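Local coordinates for tRNA (guanine(26)-N(2))-dimethyltransferase (Pyrococcus horikoshii, PDB 2DUL), which probably transfers two methyl groups from S-adenosyl-L-methionine to the N2 atom of guanine 26 in a number of tRNAs, at residues A[11-16]-A[26-31]; A[36-41]-A[303-308]; A[62-67]-A[297-302]; A[89-94]-A[114-119]. One frame throughout, in Å; residues are numbered along the deposited sequence.

Interaction 1. Residues A[11-16]-A[26-31]; sequences AKILIP and VFYNPR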
loop_
_atom_site.group_PDB
_atom_site.type_symbol
_atom_site.label_atom_id
_atom_site.label_comp_id
_atom_site.label_asym_id
_atom_site.label_seq_id
_atom_site.Cartn_x
_atom_site.Cartn_y
_atom_site.Cartn_z
ATOM N N ALA A 11 16.086 -10.700 11.353
ATOM C CA ALA A 11 17.087 -10.910 10.314
ATOM C C ALA A 11 18.391 -10.141 10.498
ATOM O O ALA A 11 18.400 -8.996 10.946
ATOM C CB ALA A 11 16.491 -10.573 8.949
ATOM N N LYS A 12 19.493 -10.794 10.140
ATOM C CA LYS A 12 20.823 -10.198 10.207
ATOM C C LYS A 12 21.331 -10.222 8.773
ATOM O O LYS A 12 21.398 -11.284 8.151
ATOM C CB LYS A 12 21.744 -11.027 11.105
ATOM C CG LYS A 12 21.269 -11.131 12.542
ATOM C CD LYS A 12 22.273 -11.874 13.413
ATOM C CE LYS A 12 21.723 -12.091 14.812
ATOM N NZ LYS A 12 20.474 -12.908 14.775
ATOM N N ILE A 13 21.669 -9.056 8.237
ATOM C CA ILE A 13 22.139 -8.984 6.859
ATOM C C ILE A 13 23.358 -8.099 6.667
ATOM O O ILE A 13 23.702 -7.286 7.524
ATOM C CB ILE A 13 21.037 -8.448 5.921
ATOM C CG1 ILE A 13 20.635 -7.038 6.360
ATOM C CG2 ILE A 13 19.837 -9.391 5.925
ATOM C CD1 ILE A 13 19.770 -6.301 5.362
ATOM N N LEU A 14 23.999 -8.266 5.518
ATOM C CA LEU A 14 25.167 -7.483 5.170
ATOM C C LEU A 14 24.754 -6.496 4.092
ATOM O O LEU A 14 24.038 -6.853 3.154
ATOM C CB LEU A 14 26.277 -8.395 4.643
ATOM C CG LEU A 14 26.794 -9.446 5.627
ATOM C CD1 LEU A 14 27.816 -10.334 4.937
ATOM C CD2 LEU A 14 27.406 -8.755 6.839
ATOM N N ILE A 15 25.187 -5.250 4.239
ATOM C CA ILE A 15 24.877 -4.216 3.259
ATOM C C ILE A 15 26.182 -3.537 2.863
ATOM O O ILE A 15 27.141 -3.519 3.637
ATOM C CB ILE A 15 23.904 -3.157 3.829
ATOM C CG1 ILE A 15 24.565 -2.401 4.983
ATOM C CG2 ILE A 15 22.619 -3.830 4.299
ATOM C CD1 ILE A 15 23.724 -1.262 5.526
ATOM N N PRO A 16 26.241 -2.974 1.647
ATOM C CA PRO A 16 27.468 -2.306 1.204
ATOM C C PRO A 16 27.768 -1.037 2.000
ATOM O O PRO A 16 26.875 -0.579 2.746
ATOM C CB PRO A 16 27.187 -2.025 -0.271
ATOM C CG PRO A 16 25.707 -1.800 -0.287
ATOM C CD PRO A 16 25.199 -2.910 0.608
ATOM N N VAL A 26 24.148 -2.215 -3.783
ATOM C CA VAL A 26 22.837 -2.786 -3.492
ATOM C C VAL A 26 22.119 -1.885 -2.491
ATOM O O VAL A 26 22.613 -1.639 -1.392
ATOM C CB VAL A 26 22.960 -4.207 -2.903
ATOM C CG1 VAL A 26 21.577 -4.825 -2.751
ATOM C CG2 VAL A 26 23.838 -5.070 -3.802
ATOM N N PHE A 27 20.948 -1.404 -2.888
ATOM C CA PHE A 27 20.142 -0.501 -2.075
ATOM C C PHE A 27 19.529 -1.090 -0.806
ATOM O O PHE A 27 18.985 -2.197 -0.812
ATOM C CB PHE A 27 19.014 0.081 -2.938
ATOM C CG PHE A 27 18.182 1.129 -2.244
ATOM C CD1 PHE A 27 18.676 2.420 -2.056
ATOM C CD2 PHE A 27 16.901 0.831 -1.788
ATOM C CE1 PHE A 27 17.900 3.399 -1.427
ATOM C CE2 PHE A 27 16.118 1.800 -1.158
ATOM C CZ PHE A 27 16.617 3.086 -0.977
ATOM N N TYR A 28 19.630 -0.329 0.279
ATOM C CA TYR A 28 19.040 -0.693 1.561
ATOM C C TYR A 28 18.632 0.591 2.272
ATOM O O TYR A 28 19.449 1.496 2.458
ATOM C CB TYR A 28 20.007 -1.461 2.465
ATOM C CG TYR A 28 19.390 -1.750 3.820
ATOM C CD1 TYR A 28 18.283 -2.595 3.935
ATOM C CD2 TYR A 28 19.855 -1.115 4.976
ATOM C CE1 TYR A 28 17.650 -2.794 5.160
ATOM C CE2 TYR A 28 19.228 -1.306 6.209
ATOM C CZ TYR A 28 18.123 -2.145 6.293
ATOM O OH TYR A 28 17.473 -2.311 7.495
ATOM N N ASN A 29 17.369 0.667 2.666
ATOM C CA ASN A 29 16.865 1.842 3.361
ATOM C C ASN A 29 16.255 1.414 4.689
ATOM O O ASN A 29 15.179 0.813 4.722
ATOM C CB ASN A 29 15.809 2.542 2.507
ATOM C CG ASN A 29 15.311 3.829 3.132
ATOM O OD1 ASN A 29 15.572 4.109 4.301
ATOM N ND2 ASN A 29 14.583 4.620 2.350
ATOM N N PRO A 30 16.939 1.713 5.805
ATOM C CA PRO A 30 16.432 1.342 7.129
ATOM C C PRO A 30 15.080 1.981 7.431
ATOM O O PRO A 30 14.292 1.454 8.219
ATOM C CB PRO A 30 17.538 1.820 8.073
ATOM C CG PRO A 30 18.140 2.977 7.333
ATOM C CD PRO A 30 18.205 2.462 5.916
ATOM N N ARG A 31 14.809 3.116 6.794
ATOM C CA ARG A 31 13.542 3.803 7.006
ATOM C C ARG A 31 12.385 2.933 6.506
ATOM O O ARG A 31 11.235 3.137 6.897
ATOM C CB ARG A 31 13.540 5.155 6.277
ATOM C CG ARG A 31 14.582 6.149 6.806
ATOM C CD ARG A 31 14.573 7.447 6.001
ATOM N NE ARG A 31 13.333 8.203 6.168
ATOM C CZ ARG A 31 13.052 8.961 7.223
ATOM N NH1 ARG A 31 13.923 9.072 8.216
ATOM N NH2 ARG A 31 11.899 9.616 7.286
#

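Interaction 2. Residues A[36-41]-A[303-308]; sequences RDIVVV and KQALKL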
loop_
_atom_site.group_PDB
_atom_site.type_symbol
_atom_site.label_atom_id
_atom_site.label_comp_id
_atom_site.label_asym_id
_atom_site.label_seq_id
_atom_site.Cartn_x
_atom_site.Cartn_y
_atom_site.Cartn_z
ATOM N N ARG A 36 8.227 -2.922 6.059
ATOM C CA ARG A 36 8.363 -4.370 6.143
ATOM C C ARG A 36 7.692 -4.935 7.402
ATOM O O ARG A 36 7.147 -6.043 7.378
ATOM C CB ARG A 36 9.842 -4.766 6.065
ATOM C CG ARG A 36 10.445 -4.547 4.671
ATOM C CD ARG A 36 11.895 -5.001 4.596
ATOM N NE ARG A 36 12.832 -4.024 5.153
ATOM C CZ ARG A 36 13.349 -3.000 4.478
ATOM N NH1 ARG A 36 13.025 -2.798 3.207
ATOM N NH2 ARG A 36 14.209 -2.182 5.073
ATOM N N ASP A 37 7.713 -4.177 8.499
ATOM C CA ASP A 37 7.051 -4.632 9.720
ATOM C C ASP A 37 5.565 -4.834 9.417
ATOM O O ASP A 37 4.975 -5.850 9.792
ATOM C CB ASP A 37 7.151 -3.594 10.847
ATOM C CG ASP A 37 8.460 -3.664 11.619
ATOM O OD1 ASP A 37 9.105 -4.735 11.647
ATOM O OD2 ASP A 37 8.828 -2.635 12.224
ATOM N N ILE A 38 4.970 -3.846 8.752
ATOM C CA ILE A 38 3.548 -3.884 8.416
ATOM C C ILE A 38 3.188 -5.134 7.627
ATOM O O ILE A 38 2.230 -5.835 7.967
ATOM C CB ILE A 38 3.123 -2.624 7.600
ATOM C CG1 ILE A 38 3.471 -1.354 8.380
ATOM C CG2 ILE A 38 1.625 -2.656 7.310
ATOM C CD1 ILE A 38 2.830 -1.273 9.748
ATOM N N VAL A 39 3.951 -5.425 6.579
ATOM C CA VAL A 39 3.659 -6.605 5.778
ATOM C C VAL A 39 3.859 -7.881 6.604
ATOM O O VAL A 39 3.084 -8.836 6.480
ATOM C CB VAL A 39 4.509 -6.632 4.462
ATOM C CG1 VAL A 39 5.989 -6.596 4.772
ATOM C CG2 VAL A 39 4.152 -7.864 3.645
ATOM N N VAL A 40 4.878 -7.896 7.459
ATOM C CA VAL A 40 5.129 -9.057 8.314
ATOM C C VAL A 40 3.909 -9.291 9.204
ATOM O O VAL A 40 3.462 -10.429 9.383
ATOM C CB VAL A 40 6.386 -8.843 9.203
ATOM C CG1 VAL A 40 6.387 -9.820 10.381
ATOM C CG2 VAL A 40 7.640 -9.051 8.370
ATOM N N VAL A 41 3.364 -8.208 9.751
ATOM C CA VAL A 41 2.190 -8.311 10.609
ATOM C C VAL A 41 1.016 -8.880 9.823
ATOM O O VAL A 41 0.346 -9.814 10.269
ATOM C CB VAL A 41 1.792 -6.934 11.180
ATOM C CG1 VAL A 41 0.443 -7.033 11.895
ATOM C CG2 VAL A 41 2.863 -6.449 12.148
ATOM N N LYS A 303 7.255 0.468 17.943
ATOM C CA LYS A 303 6.607 1.700 18.381
ATOM C C LYS A 303 5.944 2.444 17.223
ATOM O O LYS A 303 4.807 2.898 17.340
ATOM C CB LYS A 303 7.622 2.620 19.069
ATOM C CG LYS A 303 8.807 3.002 18.197
ATOM C CD LYS A 303 9.638 1.784 17.809
ATOM C CE LYS A 303 10.715 2.163 16.823
ATOM N NZ LYS A 303 10.115 2.797 15.630
ATOM N N GLN A 304 6.652 2.566 16.106
ATOM C CA GLN A 304 6.108 3.258 14.945
ATOM C C GLN A 304 5.014 2.437 14.267
ATOM O O GLN A 304 4.048 2.992 13.743
ATOM C CB GLN A 304 7.218 3.571 13.943
ATOM C CG GLN A 304 8.219 4.596 14.441
ATOM C CD GLN A 304 9.263 4.941 13.401
ATOM O OE1 GLN A 304 10.058 4.093 12.995
ATOM N NE2 GLN A 304 9.260 6.191 12.954
ATOM N N ALA A 305 5.169 1.118 14.286
ATOM C CA ALA A 305 4.187 0.228 13.677
ATOM C C ALA A 305 2.842 0.335 14.390
ATOM O O ALA A 305 1.805 0.510 13.753
ATOM C CB ALA A 305 4.687 -1.208 13.720
ATOM N N LEU A 306 2.867 0.220 15.715
ATOM C CA LEU A 306 1.649 0.304 16.510
ATOM C C LEU A 306 0.975 1.659 16.365
ATOM O O LEU A 306 -0.248 1.743 16.285
ATOM C CB LEU A 306 1.955 0.042 17.987
ATOM C CG LEU A 306 2.365 -1.378 18.378
ATOM C CD1 LEU A 306 2.706 -1.418 19.862
ATOM C CD2 LEU A 306 1.234 -2.346 18.059
ATOM N N LYS A 307 1.775 2.721 16.325
ATOM C CA LYS A 307 1.239 4.070 16.192
ATOM C C LYS A 307 0.481 4.237 14.876
ATOM O O LYS A 307 -0.604 4.817 14.848
ATOM C CB LYS A 307 2.365 5.104 16.267
ATOM C CG LYS A 307 1.872 6.548 16.270
ATOM C CD LYS A 307 3.001 7.536 16.536
ATOM C CE LYS A 307 3.998 7.580 15.386
ATOM N NZ LYS A 307 3.417 8.188 14.152
ATOM N N LEU A 308 1.051 3.724 13.789
ATOM C CA LEU A 308 0.410 3.832 12.483
ATOM C C LEU A 308 -0.832 2.955 12.399
ATOM O O LEU A 308 -1.893 3.405 11.963
ATOM C CB LEU A 308 1.392 3.441 11.374
ATOM C CG LEU A 308 0.830 3.440 9.950
ATOM C CD1 LEU A 308 0.311 4.824 9.599
ATOM C CD2 LEU A 308 1.914 3.008 8.971
#

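Interaction 3. Residues A[62-67]-A[297-302]; sequences GIRFAL and LSLARK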
loop_
_atom_site.group_PDB
_atom_site.type_symbol
_atom_site.label_atom_id
_atom_site.label_comp_id
_atom_site.label_asym_id
_atom_site.label_seq_id
_atom_site.Cartn_x
_atom_site.Cartn_y
_atom_site.Cartn_z
ATOM N N GLY A 62 12.282 -10.657 1.786
ATOM C CA GLY A 62 12.054 -12.091 1.718
ATOM C C GLY A 62 12.620 -12.839 2.917
ATOM O O GLY A 62 12.015 -13.793 3.407
ATOM N N ILE A 63 13.787 -12.419 3.392
ATOM C CA ILE A 63 14.395 -13.070 4.548
ATOM C C ILE A 63 13.495 -12.899 5.770
ATOM O O ILE A 63 13.291 -13.844 6.535
ATOM C CB ILE A 63 15.804 -12.498 4.832
ATOM C CG1 ILE A 63 16.771 -12.974 3.744
ATOM C CG2 ILE A 63 16.293 -12.951 6.208
ATOM C CD1 ILE A 63 18.085 -12.221 3.709
ATOM N N ARG A 64 12.939 -11.705 5.955
ATOM C CA ARG A 64 12.052 -11.490 7.095
ATOM C C ARG A 64 10.755 -12.281 6.916
ATOM O O ARG A 64 10.186 -12.777 7.887
ATOM C CB ARG A 64 11.765 -10.000 7.286
ATOM C CG ARG A 64 12.994 -9.218 7.735
ATOM C CD ARG A 64 12.608 -7.852 8.262
ATOM N NE ARG A 64 11.711 -7.952 9.410
ATOM C CZ ARG A 64 11.010 -6.934 9.899
ATOM N NH1 ARG A 64 11.104 -5.732 9.341
ATOM N NH2 ARG A 64 10.203 -7.119 10.935
ATOM N N PHE A 65 10.285 -12.409 5.679
ATOM C CA PHE A 65 9.072 -13.193 5.425
ATOM C C PHE A 65 9.324 -14.620 5.916
ATOM O O PHE A 65 8.501 -15.209 6.615
ATOM C CB PHE A 65 8.761 -13.248 3.926
ATOM C CG PHE A 65 8.184 -11.975 3.364
ATOM C CD1 PHE A 65 8.022 -11.832 1.986
ATOM C CD2 PHE A 65 7.793 -10.929 4.196
ATOM C CE1 PHE A 65 7.481 -10.667 1.445
ATOM C CE2 PHE A 65 7.250 -9.761 3.665
ATOM C CZ PHE A 65 7.095 -9.630 2.287
ATOM N N ALA A 66 10.476 -15.163 5.536
ATOM C CA ALA A 66 10.851 -16.521 5.913
ATOM C C ALA A 66 11.059 -16.689 7.420
ATOM O O ALA A 66 10.619 -17.682 8.008
ATOM C CB ALA A 66 12.118 -16.937 5.159
ATOM N N LEU A 67 11.713 -15.716 8.048
ATOM C CA LEU A 67 11.980 -15.795 9.485
ATOM C C LEU A 67 10.836 -15.393 10.409
ATOM O O LEU A 67 10.768 -15.865 11.546
ATOM C CB LEU A 67 13.192 -14.926 9.854
ATOM C CG LEU A 67 14.581 -15.287 9.329
ATOM C CD1 LEU A 67 15.541 -14.126 9.599
ATOM C CD2 LEU A 67 15.073 -16.567 9.992
ATOM N N LEU A 297 4.038 -9.196 18.702
ATOM C CA LEU A 297 5.195 -9.549 17.888
ATOM C C LEU A 297 6.368 -8.619 18.146
ATOM O O LEU A 297 6.189 -7.440 18.450
ATOM C CB LEU A 297 4.856 -9.486 16.394
ATOM C CG LEU A 297 4.066 -10.617 15.739
ATOM C CD1 LEU A 297 3.800 -10.261 14.278
ATOM C CD2 LEU A 297 4.848 -11.918 15.836
ATOM N N SER A 298 7.574 -9.160 18.029
ATOM C CA SER A 298 8.772 -8.355 18.195
ATOM C C SER A 298 9.035 -7.846 16.782
ATOM O O SER A 298 9.219 -8.637 15.857
ATOM C CB SER A 298 9.939 -9.216 18.688
ATOM O OG SER A 298 10.206 -10.281 17.792
ATOM N N LEU A 299 9.024 -6.531 16.609
ATOM C CA LEU A 299 9.238 -5.942 15.293
ATOM C C LEU A 299 10.477 -5.065 15.271
ATOM O O LEU A 299 11.087 -4.822 16.308
ATOM C CB LEU A 299 8.013 -5.118 14.892
ATOM C CG LEU A 299 6.696 -5.889 14.764
ATOM C CD1 LEU A 299 5.550 -4.914 14.537
ATOM C CD2 LEU A 299 6.794 -6.885 13.618
ATOM N N ALA A 300 10.847 -4.596 14.083
ATOM C CA ALA A 300 12.020 -3.744 13.926
ATOM C C ALA A 300 11.754 -2.330 14.436
ATOM O O ALA A 300 12.626 -1.700 15.033
ATOM C CB ALA A 300 12.434 -3.697 12.461
ATOM N N ARG A 301 10.544 -1.838 14.186
ATOM C CA ARG A 301 10.135 -0.499 14.606
ATOM C C ARG A 301 8.743 -0.623 15.218
ATOM O O ARG A 301 7.798 0.034 14.780
ATOM C CB ARG A 301 10.080 0.434 13.395
ATOM C CG ARG A 301 11.345 0.447 12.549
ATOM C CD ARG A 301 12.482 1.198 13.230
ATOM N NE ARG A 301 13.690 1.196 12.411
ATOM C CZ ARG A 301 14.518 0.162 12.300
ATOM N NH1 ARG A 301 15.589 0.250 11.525
ATOM N NH2 ARG A 301 14.284 -0.956 12.979
ATOM N N LYS A 302 8.632 -1.471 16.236
ATOM C CA LYS A 302 7.360 -1.732 16.900
ATOM C C LYS A 302 6.578 -0.483 17.309
ATOM O O LYS A 302 5.376 -0.385 17.053
ATOM C CB LYS A 302 7.588 -2.631 18.120
ATOM C CG LYS A 302 6.307 -3.222 18.690
ATOM C CD LYS A 302 6.592 -4.360 19.657
ATOM C CE LYS A 302 5.301 -5.008 20.138
ATOM N NZ LYS A 302 5.558 -6.231 20.952
#

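Interaction 4. Residues A[89-94]-A[114-119]; sequences RNVMLN and IVINHD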
loop_
_atom_site.group_PDB
_atom_site.type_symbol
_atom_site.label_atom_id
_atom_site.label_comp_id
_atom_site.label_asym_id
_atom_site.label_seq_id
_atom_site.Cartn_x
_atom_site.Cartn_y
_atom_site.Cartn_z
ATOM N N ARG A 89 24.322 -14.557 0.039
ATOM C CA ARG A 89 25.102 -14.441 1.266
ATOM C C ARG A 89 24.207 -14.183 2.477
ATOM O O ARG A 89 24.345 -14.833 3.517
ATOM C CB ARG A 89 26.119 -13.305 1.143
ATOM C CG ARG A 89 27.064 -13.448 -0.033
ATOM C CD ARG A 89 28.180 -12.418 0.038
ATOM N NE ARG A 89 28.918 -12.517 1.294
ATOM C CZ ARG A 89 30.039 -11.854 1.558
ATOM N NH1 ARG A 89 30.641 -12.009 2.731
ATOM N NH2 ARG A 89 30.562 -11.040 0.647
ATOM N N ASN A 90 23.286 -13.235 2.344
ATOM C CA ASN A 90 22.408 -12.914 3.457
ATOM C C ASN A 90 21.477 -14.049 3.832
ATOM O O ASN A 90 21.173 -14.236 5.008
ATOM C CB ASN A 90 21.617 -11.635 3.164
ATOM C CG ASN A 90 22.496 -10.400 3.194
ATOM O OD1 ASN A 90 23.488 -10.358 3.925
ATOM N ND2 ASN A 90 22.134 -9.385 2.415
ATOM N N VAL A 91 21.027 -14.813 2.846
ATOM C CA VAL A 91 20.145 -15.933 3.145
ATOM C C VAL A 91 20.909 -16.963 3.976
ATOM O O VAL A 91 20.398 -17.473 4.972
ATOM C CB VAL A 91 19.607 -16.591 1.852
ATOM C CG1 VAL A 91 18.979 -17.947 2.167
ATOM C CG2 VAL A 91 18.569 -15.682 1.215
ATOM N N MET A 92 22.145 -17.248 3.584
ATOM C CA MET A 92 22.949 -18.219 4.312
ATOM C C MET A 92 23.415 -17.697 5.665
ATOM O O MET A 92 23.916 -18.453 6.497
ATOM C CB MET A 92 24.142 -18.659 3.464
ATOM C CG MET A 92 23.716 -19.468 2.250
ATOM S SD MET A 92 22.318 -20.567 2.656
ATOM C CE MET A 92 23.147 -21.841 3.642
ATOM N N LEU A 93 23.238 -16.401 5.885
ATOM C CA LEU A 93 23.620 -15.794 7.150
ATOM C C LEU A 93 22.490 -16.006 8.151
ATOM O O LEU A 93 22.688 -15.889 9.358
ATOM C CB LEU A 93 23.872 -14.294 6.960
ATOM C CG LEU A 93 24.383 -13.504 8.168
ATOM C CD1 LEU A 93 25.688 -14.119 8.660
ATOM C CD2 LEU A 93 24.586 -12.045 7.778
ATOM N N ASN A 94 21.310 -16.341 7.639
ATOM C CA ASN A 94 20.138 -16.540 8.484
ATOM C C ASN A 94 19.574 -17.958 8.466
ATOM O O ASN A 94 18.697 -18.291 9.263
ATOM C CB ASN A 94 19.046 -15.556 8.061
ATOM C CG ASN A 94 19.440 -14.117 8.308
ATOM O OD1 ASN A 94 19.306 -13.611 9.418
ATOM N ND2 ASN A 94 19.953 -13.455 7.275
ATOM N N ILE A 114 13.578 -21.634 0.263
ATOM C CA ILE A 114 13.986 -20.307 -0.176
ATOM C C ILE A 114 14.547 -20.412 -1.588
ATOM O O ILE A 114 15.432 -21.224 -1.858
ATOM C CB ILE A 114 15.056 -19.733 0.773
ATOM C CG1 ILE A 114 14.484 -19.657 2.189
ATOM C CG2 ILE A 114 15.502 -18.349 0.301
ATOM C CD1 ILE A 114 15.509 -19.349 3.253
ATOM N N VAL A 115 14.010 -19.596 -2.486
ATOM C CA VAL A 115 14.438 -19.596 -3.876
ATOM C C VAL A 115 14.968 -18.213 -4.228
ATOM O O VAL A 115 14.224 -17.231 -4.221
ATOM C CB VAL A 115 13.265 -19.937 -4.811
ATOM C CG1 VAL A 115 13.757 -20.044 -6.247
ATOM C CG2 VAL A 115 12.612 -21.240 -4.362
ATOM N N ILE A 116 16.260 -18.139 -4.519
ATOM C CA ILE A 116 16.892 -16.877 -4.874
ATOM C C ILE A 116 17.042 -16.855 -6.390
ATOM O O ILE A 116 17.649 -17.748 -6.982
ATOM C CB ILE A 116 18.267 -16.749 -4.198
ATOM C CG1 ILE A 116 18.149 -17.145 -2.719
ATOM C CG2 ILE A 116 18.768 -15.313 -4.314
ATOM C CD1 ILE A 116 19.461 -17.062 -1.946
ATOM N N ASN A 117 16.496 -15.818 -7.011
ATOM C CA ASN A 117 16.505 -15.704 -8.460
ATOM C C ASN A 117 17.202 -14.447 -8.977
ATOM O O ASN A 117 17.065 -13.363 -8.408
ATOM C CB ASN A 117 15.051 -15.725 -8.951
ATOM C CG ASN A 117 14.917 -16.181 -10.390
ATOM O OD1 ASN A 117 15.153 -17.350 -10.711
ATOM N ND2 ASN A 117 14.530 -15.263 -11.266
ATOM N N HIS A 118 17.948 -14.604 -10.064
ATOM C CA HIS A 118 18.638 -13.483 -10.693
ATOM C C HIS A 118 17.944 -13.268 -12.034
ATOM O O HIS A 118 18.182 -14.021 -12.978
ATOM C CB HIS A 118 20.108 -13.819 -10.946
ATOM C CG HIS A 118 20.835 -12.772 -11.731
ATOM N ND1 HIS A 118 21.915 -13.059 -12.538
ATOM C CD2 HIS A 118 20.645 -11.434 -11.820
ATOM C CE1 HIS A 118 22.359 -11.944 -13.090
ATOM N NE2 HIS A 118 21.605 -10.943 -12.671
ATOM N N ASP A 119 17.090 -12.254 -12.127
ATOM C CA ASP A 119 16.378 -12.015 -13.377
ATOM C C ASP A 119 15.424 -10.833 -13.277
ATOM O O ASP A 119 15.182 -10.304 -12.192
ATOM C CB ASP A 119 15.594 -13.281 -13.744
ATOM C CG ASP A 119 15.078 -13.273 -15.169
ATOM O OD1 ASP A 119 15.771 -12.742 -16.066
ATOM O OD2 ASP A 119 13.978 -13.819 -15.392
#

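Interaction 1. Residues A[11-16]-A[26-31]
An apolar surface contact sets I13 and I15 of strand 11-15, and P16 just after it, against Y28 and V26 of the loop that leads to helix 33-46; residues 17-24 of the connection are not modelled. Strand 11-15 pairs with strand 4-8 in a two-stranded antiparallel sheet. Y28 carries most of the contact, close to R36, a predicted S-adenosyl-L-methionine ligand. I13 lays CD1 over one face of its ring, 4.1 Å from Y28 CE1, while the backbone N of P30 lies over the opposite face, toward the rim. I15 approaches the ring obliquely near its root, with CG2 3.9 Å from Y28 CG. Its chi1 of 64° sets CG1 between the backbone N and the carbonyl carbon, a turn that lets CD1 come within 3.9 Å of Y28 CD2 as well. Farther along, the P16 ring rests on the backbone of V26, its CG 3.3 Å from V26 O. The nearby V26 N is buried here and has no partner in the model. The two isoleucines thus give the ring an apolar side through dispersive, non-directional contacts, whereas the hydrogen bond between Y28 OH and E8 of strand 4-8 fixes its far end.

Interaction 2. Residues A[36-41]-A[303-308]
I38 and A305, their CA atoms 6.7 Å apart, mark where helix segments 36-41 and 303-308 come together. The segment axes approach to 10.1 Å and cross at -67°, so the two helices run steeply across each other and meet over a short length. A305 points its single methyl at helix 36-41, a small side chain consistent with the short distance between the CA atoms. I38 reaches over from the flank: its CB does not face the partner directly, but with chi1 at -56° and chi2 at -58° the chain folds so that CD1 swings across. That methyl sits 4.4 Å from A305 CB and equally far from L308 CD2, touching two side chains about one helical turn apart. D37 joins in through its CB alone, 4.5 Å from A305 CB; its carboxylate is taken up by R64 and by the backbone N atoms of A300 and R301. K303 NZ stays 6.5 Å from D37 OD2, a separation at which any attraction is probably modest. All four touching residues are buried, and the contact between them is hydrocarbon throughout. Helix 33-46, which also carries the predicted S-adenosyl-L-methionine ligand R36, leads into strand 50-53 of the Rossmann-like sheet. M290 of helix 284-295 packs on I38 and V41, Y221 of strand 213-223 touches both I38 and L308, and helix 60-68 meets helix 33-46 through R36, V39 and V40.

Interaction 3. Residues A[62-67]-A[297-302]
R64 is the side chain through which helix segment 62-67 meets L299 and A300 in the loop 297-302. Before it in the helix, G62 N is hydrogen-bonded to D53 and I63 packs on strand 11-15 and helix 81-94. R64 then points at the loop. With CG placed beside the backbone N (chi1 -68°) and a bend at chi3 of 60°, its guanidinium comes alongside the loop backbone. L299 CD2 lies at the edge of that group, near its plane and 4.3 Å from R64 NH2. A300 CB approaches obliquely, 4.0 Å from R64 NH1. These are van der Waals contacts; the polar work goes elsewhere, for NE pairs with E68, NH1 with E8 and NH2 with D37, giving each nitrogen an acidic partner. Such surroundings would favour the charged arginine and fix its rotation. Because D37 also holds the loop backbone, one carboxylate positions both the arginine and the loop. Beyond R64, F65 packs on V39 of helix 33-46 and L67 on A11 of strand 11-15. The loop is further braced from within: R301 NH2 donates to A300 O at 2.7 Å, from well above the carbonyl plane, and K302 NZ donates to L297 O at 2.8 Å. R301 occupies the N-cap position of helix 302-314. The whole is a buried arginine ion-pair network on the helix that follows strand 50-53, consistent with the Rossmann-like cofactor region of class I methyltransferases, where R36 and R61 are predicted S-adenosyl-L-methionine ligands.

Interaction 4. Residues A[89-94]-A[114-119]
V91, on helix segment 89-94, pushes both its methyls at strand 113-118, where I114 and I116 receive them. The two isoleucines stand two residues apart on the same side of the strand, and each meets the valine tip to tip. The tighter approach is V91 CG2 to I116 CD1, at 3.6 Å, with the same I116 methyl 3.8 Å from V91 CB. The other branch, V91 CG1, comes within 3.9 Å of I114 CD1 and 4.0 Å of I114 CG2. A chi1 of 166°, placing CG1 opposite the backbone N, turns the fork so that CG1 faces I114 and CG2 mainly I116. Helix 81-94 here lies against the edge region of the Rossmann-like sheet: it links strand 73-78 to the parallel strand 113-118 as a beta-alpha-beta crossover, with the short antiparallel strands 100-101 and 105-109 inserted before the chain returns. L76 of strand 73-78 packs on both V91 and I114, and I63 of helix 60-68 adds to the apolar cluster around V91. I116 reaches back along the helix as well, to Y84, M87 and K88. Farther along, N94 ND2 donates to N90 O at 2.7 Å (N-H...O 144°), and it also bonds to K12 O of strand 11-15.

Three of the contacts converge around the predicted S-adenosyl-L-methionine ligand R36, which interaction 2 itself contains. In interaction 1, N29 O lies 3.2 Å from R36 NH2, probably a hydrogen bond, and Y28 CE1 3.5 Å from the same nitrogen; in interaction 3, the R64 side chain is about 4 Å from that of R36. Interactions 2 and 3, with centres 10 Å apart, also meet at V39 CG1 and F65 CE2, 3.6 Å apart. Strand 11-15 ties interaction 1 to interaction 4 through L14 N and N90 OD1, 2.7 Å apart, and to interaction 3 through A11 CB and I63 CG2, 3.6 Å apart. Interactions 2 and 4 do not touch, their nearest atoms being about 11 Å apart; helix 60-68 bridges the space between them.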